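Local structure of methylenetetrahydrofolate--tRNA-(uracil-5-)-methyltransferase TrmFO (Thermus thermophilus, 3G5S) at residues 52-57 with 90-95; 120-125 with 138-143; 163-168 with 298-303. The protein probably catalyses the folate- and FAD-dependent methylation of uridine 54 in tRNA to 5-methyluridine, with NADH or NADPH as reductant. One frame throughout, in Å; residues are numbered along the deposited sequence.

Interaction 1. Residues 52-57 with 90-95. With FAD (flavin-adenine dinucleotide), chain B.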
loop_
_atom_site.group_PDB
_atom_site.type_symbol
_atom_site.label_atom_id
_atom_site.label_comp_id
_atom_site.label_asym_id
_atom_site.label_seq_id
_atom_site.Cartn_x
_atom_site.Cartn_y
_atom_site.Cartn_z
ATOM N N SER A 52 -7.204 -6.998 -12.418
ATOM C CA SER A 52 -8.475 -7.428 -11.839
ATOM C C SER A 52 -9.456 -6.269 -11.774
ATOM O O SER A 52 -9.053 -5.121 -11.607
ATOM C CB SER A 52 -8.275 -8.008 -10.438
ATOM O OG SER A 52 -9.521 -8.202 -9.788
ATOM N N ASN A 53 -10.747 -6.564 -11.899
ATOM C CA ASN A 53 -11.755 -5.515 -11.812
ATOM C C ASN A 53 -12.330 -5.342 -10.406
ATOM O O ASN A 53 -13.313 -4.630 -10.219
ATOM C CB ASN A 53 -12.866 -5.730 -12.840
ATOM C CG ASN A 53 -13.712 -6.947 -12.538
ATOM O OD1 ASN A 53 -13.262 -7.884 -11.877
ATOM N ND2 ASN A 53 -14.947 -6.942 -13.023
ATOM N N SER A 54 -11.704 -5.974 -9.416
ATOM C CA SER A 54 -12.160 -5.856 -8.036
ATOM C C SER A 54 -11.506 -4.701 -7.290
ATOM O O SER A 54 -10.290 -4.510 -7.364
ATOM C CB SER A 54 -11.896 -7.148 -7.267
ATOM O OG SER A 54 -12.227 -6.973 -5.898
ATOM N N LEU A 55 -12.324 -3.943 -6.565
ATOM C CA LEU A 55 -11.840 -2.872 -5.703
ATOM C C LEU A 55 -11.772 -3.308 -4.240
ATOM O O LEU A 55 -11.466 -2.497 -3.370
ATOM C CB LEU A 55 -12.717 -1.624 -5.836
ATOM C CG LEU A 55 -12.773 -0.971 -7.218
ATOM C CD1 LEU A 55 -13.650 0.267 -7.185
ATOM C CD2 LEU A 55 -11.383 -0.624 -7.714
ATOM N N GLY A 56 -12.069 -4.580 -3.973
ATOM C CA GLY A 56 -11.955 -5.129 -2.634
ATOM C C GLY A 56 -13.287 -5.543 -2.035
ATOM O O GLY A 56 -14.349 -5.133 -2.504
ATOM N N GLY A 57 -13.228 -6.358 -0.987
ATOM C CA GLY A 57 -14.423 -6.790 -0.284
ATOM C C GLY A 57 -15.187 -5.632 0.334
ATOM O O GLY A 57 -14.590 -4.707 0.881
ATOM N N GLY A 90 -19.256 -11.793 -6.007
ATOM C CA GLY A 90 -19.249 -12.608 -4.801
ATOM C C GLY A 90 -18.820 -11.974 -3.489
ATOM O O GLY A 90 -18.161 -12.621 -2.670
ATOM N N GLY A 91 -19.212 -10.726 -3.266
ATOM C CA GLY A 91 -18.899 -10.048 -2.018
ATOM C C GLY A 91 -17.966 -8.865 -2.190
ATOM O O GLY A 91 -17.852 -8.014 -1.306
ATOM N N ALA A 92 -17.287 -8.815 -3.332
ATOM C CA ALA A 92 -16.394 -7.711 -3.636
ATOM C C ALA A 92 -17.128 -6.661 -4.446
ATOM O O ALA A 92 -18.096 -6.958 -5.149
ATOM C CB ALA A 92 -15.186 -8.211 -4.400
ATOM N N LEU A 93 -16.658 -5.425 -4.336
ATOM C CA LEU A 93 -17.064 -4.371 -5.244
ATOM C C LEU A 93 -16.205 -4.511 -6.484
ATOM O O LEU A 93 -14.991 -4.349 -6.421
ATOM C CB LEU A 93 -16.835 -3.009 -4.596
ATOM C CG LEU A 93 -17.101 -1.785 -5.473
ATOM C CD1 LEU A 93 -18.550 -1.746 -5.947
ATOM C CD2 LEU A 93 -16.743 -0.510 -4.722
ATOM N N ALA A 94 -16.830 -4.852 -7.601
ATOM C CA ALA A 94 -16.111 -4.993 -8.859
ATOM C C ALA A 94 -16.826 -4.185 -9.926
ATOM O O ALA A 94 -18.019 -3.889 -9.802
ATOM C CB ALA A 94 -16.013 -6.458 -9.264
ATOM N N VAL A 95 -16.088 -3.826 -10.970
ATOM C CA VAL A 95 -16.590 -2.895 -11.963
ATOM C C VAL A 95 -16.441 -3.396 -13.388
ATOM O O VAL A 95 -15.539 -4.174 -13.710
ATOM C CB VAL A 95 -15.873 -1.528 -11.860
ATOM C CG1 VAL A 95 -16.039 -0.951 -10.466
ATOM C CG2 VAL A 95 -14.390 -1.660 -12.224
HETATM P PA FAD B . -1.684 4.216 -12.427
HETATM O O1A FAD B . -0.762 3.267 -13.137
HETATM O O2A FAD B . -3.139 3.871 -12.353
HETATM O O5B FAD B . -1.578 5.683 -13.048
HETATM C C5B FAD B . -0.328 6.277 -13.338
HETATM C C4B FAD B . -0.504 7.107 -14.594
HETATM O O4B FAD B . 0.660 7.890 -14.803
HETATM C C3B FAD B . -0.666 6.233 -15.836
HETATM O O3B FAD B . -1.814 6.614 -16.571
HETATM C C2B FAD B . 0.619 6.467 -16.630
HETATM O O2B FAD B . 0.469 6.397 -18.033
HETATM C C1B FAD B . 1.002 7.868 -16.191
HETATM N N9A FAD B . 2.422 8.245 -16.252
HETATM C C8A FAD B . 3.499 7.540 -15.790
HETATM N N7A FAD B . 4.607 8.293 -15.947
HETATM C C5A FAD B . 4.235 9.479 -16.498
HETATM C C6A FAD B . 4.935 10.617 -16.875
HETATM N N6A FAD B . 6.226 10.799 -16.565
HETATM N N1A FAD B . 4.237 11.667 -17.406
HETATM C C2A FAD B . 2.877 11.605 -17.595
HETATM N N3A FAD B . 2.170 10.484 -17.224
HETATM C C4A FAD B . 2.862 9.453 -16.694
HETATM N N1 FAD B . -4.194 -3.124 -7.987
HETATM C C2 FAD B . -5.300 -3.740 -7.460
HETATM O O2 FAD B . -5.908 -3.234 -6.518
HETATM N N3 FAD B . -5.732 -4.938 -7.997
HETATM C C4 FAD B . -5.088 -5.544 -9.063
HETATM O O4 FAD B . -5.503 -6.614 -9.524
HETATM C C4X FAD B . -3.966 -4.906 -9.591
HETATM N N5 FAD B . -3.276 -5.460 -10.646
HETATM C C5X FAD B . -2.174 -4.810 -11.162
HETATM C C6 FAD B . -1.493 -5.376 -12.235
HETATM C C7 FAD B . -0.375 -4.750 -12.767
HETATM C C7M FAD B . 0.357 -5.367 -13.927
HETATM C C8 FAD B . 0.057 -3.544 -12.225
HETATM C C8M FAD B . 1.263 -2.854 -12.794
HETATM C C9 FAD B . -0.625 -2.973 -11.152
HETATM C C9A FAD B . -1.744 -3.602 -10.612
HETATM N N10 FAD B . -2.414 -3.045 -9.531
HETATM C C10 FAD B . -3.529 -3.701 -9.044
HETATM C "C1'" FAD B . -1.649 -2.179 -8.555
HETATM C "C2'" FAD B . -2.199 -0.749 -8.414
HETATM O "O2'" FAD B . -3.270 -0.671 -7.487
HETATM C "C3'" FAD B . -2.593 -0.144 -9.761
HETATM O "O3'" FAD B . -1.406 -0.041 -10.522
HETATM C "C4'" FAD B . -3.242 1.233 -9.641
HETATM O "O4'" FAD B . -3.756 1.579 -10.911
HETATM C "C5'" FAD B . -2.268 2.288 -9.128
HETATM O "O5'" FAD B . -2.827 3.572 -9.295
HETATM P P FAD B . -1.864 4.812 -9.602
HETATM O O1P FAD B . -0.806 4.934 -8.553
HETATM O O2P FAD B . -2.747 5.994 -9.833
HETATM O O3P FAD B . -1.092 4.392 -10.946
#
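Asn53 reaches across to Val95 with both backbone and side chain, an example of an amide extending a strand pairing by one bond. Its CB lies 3.2 Å from Val95 O; CG, set between the backbone N and the carbonyl carbon (chi1 68°), puts the amide beside that oxygen. At the fork OD1 and ND2 both pass near Ala94 CB, and ND2 donates to Val95 O at 2.9 Å, from above the carbonyl plane, 42° out of it. The backbone completes the grip, Val95 N donating to Asn53 O at 3.0 Å. With alanine in place of Asn53 the amide is gone, and Val95 O is likely to lose this donor. Strands 54-57 and 92-95 run antiparallel in a small three-stranded sheet completed by strand 86-87, and a beta bulge shifts their register between Ser54 and Gly57. Leu55 N meets Leu93 O at 2.7 Å, almost head-on to the carbonyl, whereas Leu93 N bonds to Gly56 O, which Gln68 also reaches. Gly56 has backbone angles that would drive a side chain into the carbonyl oxygen of Leu55, so glycine suits the bulge. The side chains of Leu55 and Leu93 cross obliquely, Leu55 CD1 lying 4.0 Å from Leu93 CD2, and both pack on Ala82 of helix 77-84. With OG anti to the backbone N (chi1 174°), Ser54 accepts from Gly56 N in an ST turn and rests against Ala92 CB. Ser52 OG makes a second ST turn with Ser54 N, while Ser52 N gives a weak bond to the flavin carbonyl O4 of FAD, 3.4 Å away.

Interaction 2. Residues 120-125 with 138-143. With FAD (flavin-adenine dinucleotide), chain B.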
loop_
_atom_site.group_PDB
_atom_site.type_symbol
_atom_site.label_atom_id
_atom_site.label_comp_id
_atom_site.label_asym_id
_atom_site.label_seq_id
_atom_site.Cartn_x
_atom_site.Cartn_y
_atom_site.Cartn_z
ATOM N N GLU A 120 4.538 13.254 -21.762
ATOM C CA GLU A 120 5.315 12.682 -20.682
ATOM C C GLU A 120 6.018 13.795 -19.924
ATOM O O GLU A 120 6.724 14.605 -20.519
ATOM C CB GLU A 120 6.371 11.714 -21.213
ATOM C CG GLU A 120 7.189 11.115 -20.088
ATOM C CD GLU A 120 8.515 10.530 -20.522
ATOM O OE1 GLU A 120 8.912 10.694 -21.700
ATOM O OE2 GLU A 120 9.169 9.911 -19.659
ATOM N N VAL A 121 5.829 13.831 -18.613
ATOM C CA VAL A 121 6.539 14.772 -17.761
ATOM C C VAL A 121 7.880 14.156 -17.400
ATOM O O VAL A 121 7.944 13.053 -16.862
ATOM C CB VAL A 121 5.708 15.086 -16.500
ATOM C CG1 VAL A 121 6.515 15.906 -15.510
ATOM C CG2 VAL A 121 4.425 15.799 -16.895
ATOM N N ARG A 122 8.960 14.858 -17.727
ATOM C CA ARG A 122 10.292 14.291 -17.573
ATOM C C ARG A 122 11.100 14.934 -16.451
ATOM O O ARG A 122 12.175 14.454 -16.104
ATOM C CB ARG A 122 11.064 14.394 -18.893
ATOM C CG ARG A 122 10.406 13.648 -20.046
ATOM C CD ARG A 122 11.134 13.886 -21.373
ATOM N NE ARG A 122 12.483 13.333 -21.365
ATOM C CZ ARG A 122 12.765 12.051 -21.577
ATOM N NH1 ARG A 122 11.790 11.184 -21.810
ATOM N NH2 ARG A 122 14.023 11.633 -21.547
ATOM N N GLU A 123 10.598 16.036 -15.909
ATOM C CA GLU A 123 11.246 16.720 -14.799
ATOM C C GLU A 123 10.155 17.107 -13.826
ATOM O O GLU A 123 9.006 17.272 -14.220
ATOM C CB GLU A 123 11.976 17.977 -15.281
ATOM C CG GLU A 123 13.030 17.725 -16.350
ATOM C CD GLU A 123 14.300 17.090 -15.805
ATOM O OE1 GLU A 123 14.474 17.028 -14.573
ATOM O OE2 GLU A 123 15.142 16.657 -16.616
ATOM N N ILE A 124 10.508 17.252 -12.559
ATOM C CA ILE A 124 9.529 17.649 -11.563
ATOM C C ILE A 124 9.033 19.056 -11.876
ATOM O O ILE A 124 9.824 19.996 -11.911
ATOM C CB ILE A 124 10.129 17.606 -10.156
ATOM C CG1 ILE A 124 10.601 16.186 -9.829
ATOM C CG2 ILE A 124 9.116 18.074 -9.128
ATOM C CD1 ILE A 124 11.511 16.125 -8.615
ATOM N N PRO A 125 7.724 19.200 -12.138
ATOM C CA PRO A 125 7.183 20.526 -12.443
ATOM C C PRO A 125 7.353 21.495 -11.278
ATOM O O PRO A 125 7.330 21.086 -10.118
ATOM C CB PRO A 125 5.690 20.243 -12.655
ATOM C CG PRO A 125 5.627 18.823 -13.054
ATOM C CD PRO A 125 6.694 18.153 -12.253
ATOM N N SER A 138 7.319 6.676 -15.578
ATOM C CA SER A 138 8.278 6.701 -16.678
ATOM C C SER A 138 9.705 6.818 -16.155
ATOM O O SER A 138 9.962 7.412 -15.104
ATOM C CB SER A 138 7.978 7.828 -17.664
ATOM O OG SER A 138 8.481 9.056 -17.183
ATOM N N GLU A 139 10.632 6.240 -16.908
ATOM C CA GLU A 139 12.027 6.230 -16.517
ATOM C C GLU A 139 12.564 7.638 -16.266
ATOM O O GLU A 139 13.276 7.871 -15.291
ATOM C CB GLU A 139 12.855 5.531 -17.593
ATOM C CG GLU A 139 14.348 5.524 -17.335
ATOM C CD GLU A 139 15.108 4.792 -18.423
ATOM O OE1 GLU A 139 14.634 3.719 -18.855
ATOM O OE2 GLU A 139 16.171 5.288 -18.847
ATOM N N ALA A 140 12.221 8.581 -17.141
ATOM C CA ALA A 140 12.732 9.942 -17.012
ATOM C C ALA A 140 12.299 10.574 -15.691
ATOM O O ALA A 140 13.102 11.213 -15.008
ATOM C CB ALA A 140 12.296 10.807 -18.195
ATOM N N LEU A 141 11.037 10.402 -15.315
ATOM C CA LEU A 141 10.587 11.014 -14.073
ATOM C C LEU A 141 11.190 10.314 -12.860
ATOM O O LEU A 141 11.531 10.964 -11.870
ATOM C CB LEU A 141 9.065 11.056 -13.983
ATOM C CG LEU A 141 8.544 11.873 -12.801
ATOM C CD1 LEU A 141 8.923 13.342 -12.921
ATOM C CD2 LEU A 141 7.036 11.715 -12.699
ATOM N N ALA A 142 11.334 8.992 -12.933
ATOM C CA ALA A 142 12.005 8.268 -11.859
ATOM C C ALA A 142 13.437 8.794 -11.676
ATOM O O ALA A 142 13.894 9.011 -10.553
ATOM C CB ALA A 142 12.009 6.763 -12.135
ATOM N N GLU A 143 14.135 9.027 -12.782
ATOM C CA GLU A 143 15.486 9.577 -12.703
ATOM C C GLU A 143 15.484 10.963 -12.060
ATOM O O GLU A 143 16.361 11.291 -11.262
ATOM C CB GLU A 143 16.121 9.636 -14.093
ATOM C CG GLU A 143 16.502 8.278 -14.650
ATOM C CD GLU A 143 17.564 7.590 -13.817
ATOM O OE1 GLU A 143 18.569 8.245 -13.465
ATOM O OE2 GLU A 143 17.399 6.390 -13.520
HETATM P PA FAD B . -1.684 4.216 -12.427
HETATM O O1A FAD B . -0.762 3.267 -13.137
HETATM O O2A FAD B . -3.139 3.871 -12.353
HETATM O O5B FAD B . -1.578 5.683 -13.048
HETATM C C5B FAD B . -0.328 6.277 -13.338
HETATM C C4B FAD B . -0.504 7.107 -14.594
HETATM O O4B FAD B . 0.660 7.890 -14.803
HETATM C C3B FAD B . -0.666 6.233 -15.836
HETATM O O3B FAD B . -1.814 6.614 -16.571
HETATM C C2B FAD B . 0.619 6.467 -16.630
HETATM O O2B FAD B . 0.469 6.397 -18.033
HETATM C C1B FAD B . 1.002 7.868 -16.191
HETATM N N9A FAD B . 2.422 8.245 -16.252
HETATM C C8A FAD B . 3.499 7.540 -15.790
HETATM N N7A FAD B . 4.607 8.293 -15.947
HETATM C C5A FAD B . 4.235 9.479 -16.498
HETATM C C6A FAD B . 4.935 10.617 -16.875
HETATM N N6A FAD B . 6.226 10.799 -16.565
HETATM N N1A FAD B . 4.237 11.667 -17.406
HETATM C C2A FAD B . 2.877 11.605 -17.595
HETATM N N3A FAD B . 2.170 10.484 -17.224
HETATM C C4A FAD B . 2.862 9.453 -16.694
HETATM N N1 FAD B . -4.194 -3.124 -7.987
HETATM C C2 FAD B . -5.300 -3.740 -7.460
HETATM O O2 FAD B . -5.908 -3.234 -6.518
HETATM N N3 FAD B . -5.732 -4.938 -7.997
HETATM C C4 FAD B . -5.088 -5.544 -9.063
HETATM O O4 FAD B . -5.503 -6.614 -9.524
HETATM C C4X FAD B . -3.966 -4.906 -9.591
HETATM N N5 FAD B . -3.276 -5.460 -10.646
HETATM C C5X FAD B . -2.174 -4.810 -11.162
HETATM C C6 FAD B . -1.493 -5.376 -12.235
HETATM C C7 FAD B . -0.375 -4.750 -12.767
HETATM C C7M FAD B . 0.357 -5.367 -13.927
HETATM C C8 FAD B . 0.057 -3.544 -12.225
HETATM C C8M FAD B . 1.263 -2.854 -12.794
HETATM C C9 FAD B . -0.625 -2.973 -11.152
HETATM C C9A FAD B . -1.744 -3.602 -10.612
HETATM N N10 FAD B . -2.414 -3.045 -9.531
HETATM C C10 FAD B . -3.529 -3.701 -9.044
HETATM C "C1'" FAD B . -1.649 -2.179 -8.555
HETATM C "C2'" FAD B . -2.199 -0.749 -8.414
HETATM O "O2'" FAD B . -3.270 -0.671 -7.487
HETATM C "C3'" FAD B . -2.593 -0.144 -9.761
HETATM O "O3'" FAD B . -1.406 -0.041 -10.522
HETATM C "C4'" FAD B . -3.242 1.233 -9.641
HETATM O "O4'" FAD B . -3.756 1.579 -10.911
HETATM C "C5'" FAD B . -2.268 2.288 -9.128
HETATM O "O5'" FAD B . -2.827 3.572 -9.295
HETATM P P FAD B . -1.864 4.812 -9.602
HETATM O O1P FAD B . -0.806 4.934 -8.553
HETATM O O2P FAD B . -2.747 5.994 -9.833
HETATM O O3P FAD B . -1.092 4.392 -10.946
HETATM O O HOH W 1 11.066 8.165 -19.837
HETATM O O HOH W 2 14.796 13.112 -16.127
#
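Glu120 OE2 is held by Ser138 OG and a bridging water. Ser138 OG donates to the anti lone pair of Glu120 OE2 at 2.7 Å, and the water links this oxygen to Ala140 N in the first turn of the helix. The glutamate chain is extended, with CG anti to the backbone N (chi1 180°), which carries the carboxylate across to the helix start. There Ser138 is the N-cap, its OG accepting a weak bond from Leu141 N. Glu120 OE1 takes Arg122 NH1 in a salt bridge of 2.9 Å, lying close to the guanidinium plane, and Ala140 CB sits over the centre of one guanidinium face, 3.6 Å above it. Alongside, Leu141 CB packs against Val121 O.

The contact illustrates how a dinucleotide-binding domain reads adenine with backbone atoms. Val121 N donates to FAD N1A at 2.9 Å and Val121 O accepts from N6A at 2.8 Å, a paired recognition of the Watson-Crick edge, while Ser138 N reaches N7A at 3.2 Å. Glu120, itself beside the adenine, probably helps to fix the serine hydroxyl.

The loop 120-125 follows strand 114-117, an outermost strand of the parallel sheet, and leads toward strand 129-131. Val121 touches Val7 of strand 4-7, and Ile124 packs on Leu145 and Phe149 farther along helix 139-149.

Interaction 3. Residues 163-168 with 298-303; sequences IVLYES and NAEIVR. With EDO (1,2-ethanediol), chain H.
Val164 CG1 touches both Ala299 CB, at 3.9 Å, and Ile301 CG1, at 4.1 Å, forming a small apolar group that Ile301 extends to Lys287 and Ile290 of helix 283-290. Ile163 faces the other side of the sheet: its side chain crosses that of Val302 at about a right angle, the CG2 methyls meeting, and Ile163 CD1 lies 4.0 Å from Arg303 CB. Leu165 CB, near Val302 CG1, continues the apolar row.

The backbone gives a worked case of a classic beta bulge, in which two residues, Val302 and Arg303, stand opposite the single Ile163. Ile163 O takes Val302 N at 2.9 Å and, weakly, Arg303 N, while Ile163 N donates to Arg303 O. Beyond the bulge Leu165 N bonds to Glu300 O. This pairing sets strand 301-303 at the edge of a six-stranded antiparallel sheet, with strand 271-274 on the far side of 163-165.

Outward, Ser168 closes the end of the pairing. With OG between its backbone N and carbonyl carbon (chi1 75°), the hydroxyl of Ser168 accepts through OG from Glu300 N at 2.8 Å, nearly straight at 170°, and donates to Leu165 O on a lone pair; Ser168 N shares that carbonyl. Glu300 and Leu165 run alongside each other in the same direction, Leu165 CD2 being 3.6 Å from Glu300 OE1. At the polar edge the two carboxylate oxygens each accept from one hydroxyl of 1,2-ethanediol, probably a crystallisation additive, whose O2 lies 2.6 Å from Glu300 OE2.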
loop_
_atom_site.group_PDB
_atom_site.type_symbol
_atom_site.label_atom_id
_atom_site.label_comp_id
_atom_site.label_asym_id
_atom_site.label_seq_id
_atom_site.Cartn_x
_atom_site.Cartn_y
_atom_site.Cartn_z
ATOM N N ILE A 163 3.335 -9.819 6.601
ATOM C CA ILE A 163 3.265 -9.104 7.868
ATOM C C ILE A 163 2.118 -9.685 8.684
ATOM O O ILE A 163 1.017 -9.878 8.160
ATOM C CB ILE A 163 3.001 -7.604 7.637
ATOM C CG1 ILE A 163 4.094 -7.020 6.737
ATOM C CG2 ILE A 163 2.917 -6.864 8.960
ATOM C CD1 ILE A 163 3.924 -5.537 6.462
ATOM N N VAL A 164 2.386 -9.963 9.955
ATOM C CA VAL A 164 1.380 -10.514 10.856
ATOM C C VAL A 164 1.050 -9.522 11.960
ATOM O O VAL A 164 1.833 -8.625 12.283
ATOM C CB VAL A 164 1.828 -11.852 11.486
ATOM C CG1 VAL A 164 2.133 -12.873 10.402
ATOM C CG2 VAL A 164 3.031 -11.662 12.389
ATOM N N LEU A 165 -0.132 -9.696 12.532
ATOM C CA LEU A 165 -0.570 -8.908 13.666
ATOM C C LEU A 165 0.125 -9.408 14.929
ATOM O O LEU A 165 0.066 -10.591 15.250
ATOM C CB LEU A 165 -2.085 -9.038 13.814
ATOM C CG LEU A 165 -2.800 -8.053 14.737
ATOM C CD1 LEU A 165 -2.777 -6.666 14.121
ATOM C CD2 LEU A 165 -4.230 -8.500 14.986
ATOM N N TYR A 166 0.769 -8.503 15.655
ATOM C CA TYR A 166 1.554 -8.888 16.822
ATOM C C TYR A 166 0.763 -9.715 17.834
ATOM O O TYR A 166 1.260 -10.720 18.351
ATOM C CB TYR A 166 2.130 -7.647 17.504
ATOM C CG TYR A 166 3.011 -7.961 18.689
ATOM C CD1 TYR A 166 4.344 -8.323 18.515
ATOM C CD2 TYR A 166 2.512 -7.905 19.982
ATOM C CE1 TYR A 166 5.155 -8.616 19.599
ATOM C CE2 TYR A 166 3.317 -8.192 21.069
ATOM C CZ TYR A 166 4.636 -8.546 20.872
ATOM O OH TYR A 166 5.445 -8.835 21.950
ATOM N N GLU A 167 -0.467 -9.296 18.111
ATOM C CA GLU A 167 -1.277 -9.966 19.120
ATOM C C GLU A 167 -1.613 -11.408 18.745
ATOM O O GLU A 167 -2.035 -12.189 19.593
ATOM C CB GLU A 167 -2.556 -9.171 19.392
ATOM C CG GLU A 167 -3.641 -9.357 18.348
ATOM C CD GLU A 167 -4.969 -8.759 18.773
ATOM O OE1 GLU A 167 -4.959 -7.756 19.518
ATOM O OE2 GLU A 167 -6.024 -9.289 18.362
ATOM N N SER A 168 -1.421 -11.765 17.477
ATOM C CA SER A 168 -1.734 -13.114 17.013
ATOM C C SER A 168 -0.550 -14.068 17.143
ATOM O O SER A 168 -0.680 -15.252 16.854
ATOM C CB SER A 168 -2.253 -13.098 15.572
ATOM O OG SER A 168 -1.211 -12.875 14.633
ATOM N N ASN A 298 -1.369 -19.578 14.698
ATOM C CA ASN A 298 -2.642 -18.879 14.569
ATOM C C ASN A 298 -2.450 -17.420 14.173
ATOM O O ASN A 298 -3.275 -16.564 14.476
ATOM C CB ASN A 298 -3.436 -18.996 15.864
ATOM C CG ASN A 298 -3.825 -20.426 16.160
ATOM O OD1 ASN A 298 -4.715 -20.977 15.518
ATOM N ND2 ASN A 298 -3.142 -21.042 17.116
ATOM N N ALA A 299 -1.353 -17.146 13.486
ATOM C CA ALA A 299 -1.046 -15.785 13.080
ATOM C C ALA A 299 -2.099 -15.232 12.130
ATOM O O ALA A 299 -2.613 -15.951 11.268
ATOM C CB ALA A 299 0.322 -15.730 12.434
ATOM N N GLU A 300 -2.409 -13.948 12.305
ATOM C CA GLU A 300 -3.287 -13.214 11.402
ATOM C C GLU A 300 -2.400 -12.414 10.458
ATOM O O GLU A 300 -1.683 -11.508 10.876
ATOM C CB GLU A 300 -4.209 -12.266 12.179
ATOM C CG GLU A 300 -5.114 -11.426 11.282
ATOM C CD GLU A 300 -6.033 -10.479 12.048
ATOM O OE1 GLU A 300 -6.377 -10.770 13.214
ATOM O OE2 GLU A 300 -6.426 -9.440 11.474
ATOM N N ILE A 301 -2.425 -12.772 9.183
ATOM C CA ILE A 301 -1.618 -12.084 8.190
ATOM C C ILE A 301 -2.386 -10.873 7.707
ATOM O O ILE A 301 -3.481 -11.012 7.162
ATOM C CB ILE A 301 -1.285 -13.003 7.003
ATOM C CG1 ILE A 301 -0.422 -14.177 7.472
ATOM C CG2 ILE A 301 -0.588 -12.222 5.898
ATOM C CD1 ILE A 301 -0.768 -15.489 6.816
ATOM N N VAL A 302 -1.818 -9.688 7.917
ATOM C CA VAL A 302 -2.483 -8.456 7.523
ATOM C C VAL A 302 -1.981 -7.900 6.191
ATOM O O VAL A 302 -2.671 -7.098 5.572
ATOM C CB VAL A 302 -2.403 -7.376 8.625
ATOM C CG1 VAL A 302 -3.161 -7.821 9.863
ATOM C CG2 VAL A 302 -0.959 -7.050 8.966
ATOM N N ARG A 303 -0.802 -8.323 5.744
ATOM C CA ARG A 303 -0.301 -7.897 4.444
ATOM C C ARG A 303 0.503 -9.054 3.873
ATOM O O ARG A 303 1.480 -9.479 4.480
ATOM C CB ARG A 303 0.569 -6.642 4.585
ATOM C CG ARG A 303 0.954 -5.994 3.266
ATOM C CD ARG A 303 2.220 -6.604 2.617
ATOM N NE ARG A 303 2.739 -5.645 1.650
ATOM C CZ ARG A 303 2.498 -5.649 0.340
ATOM N NH1 ARG A 303 1.809 -6.634 -0.229
ATOM N NH2 ARG A 303 2.986 -4.664 -0.411
HETATM C C1 EDO H . -9.038 -8.196 14.478
HETATM O O1 EDO H . -7.870 -8.943 14.837
HETATM C C2 EDO H . -8.696 -7.224 13.356
HETATM O O2 EDO H . -8.424 -7.961 12.158
HETATM O O HOH W 3 0.128 -17.861 16.546
#

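Followed from the N terminus, the three contacts come in series, none nested in or crossing another. Interaction 1 closes a loop of 32 residues, largely helical, and pairs two strands of the small sheet beside the flavin. Interaction 2 follows, closing a loop of only 12 residues that holds strand 129-131, at the adenine end of the same FAD; the centres of the two lie about 32 Å apart, joined by the extended cofactor. Interaction 3 spans 129 residues and sews strand 301-303 onto the six-stranded antiparallel sheet, on the opposite side of the chain's centre from interaction 2, with nearest atoms about 19 Å apart.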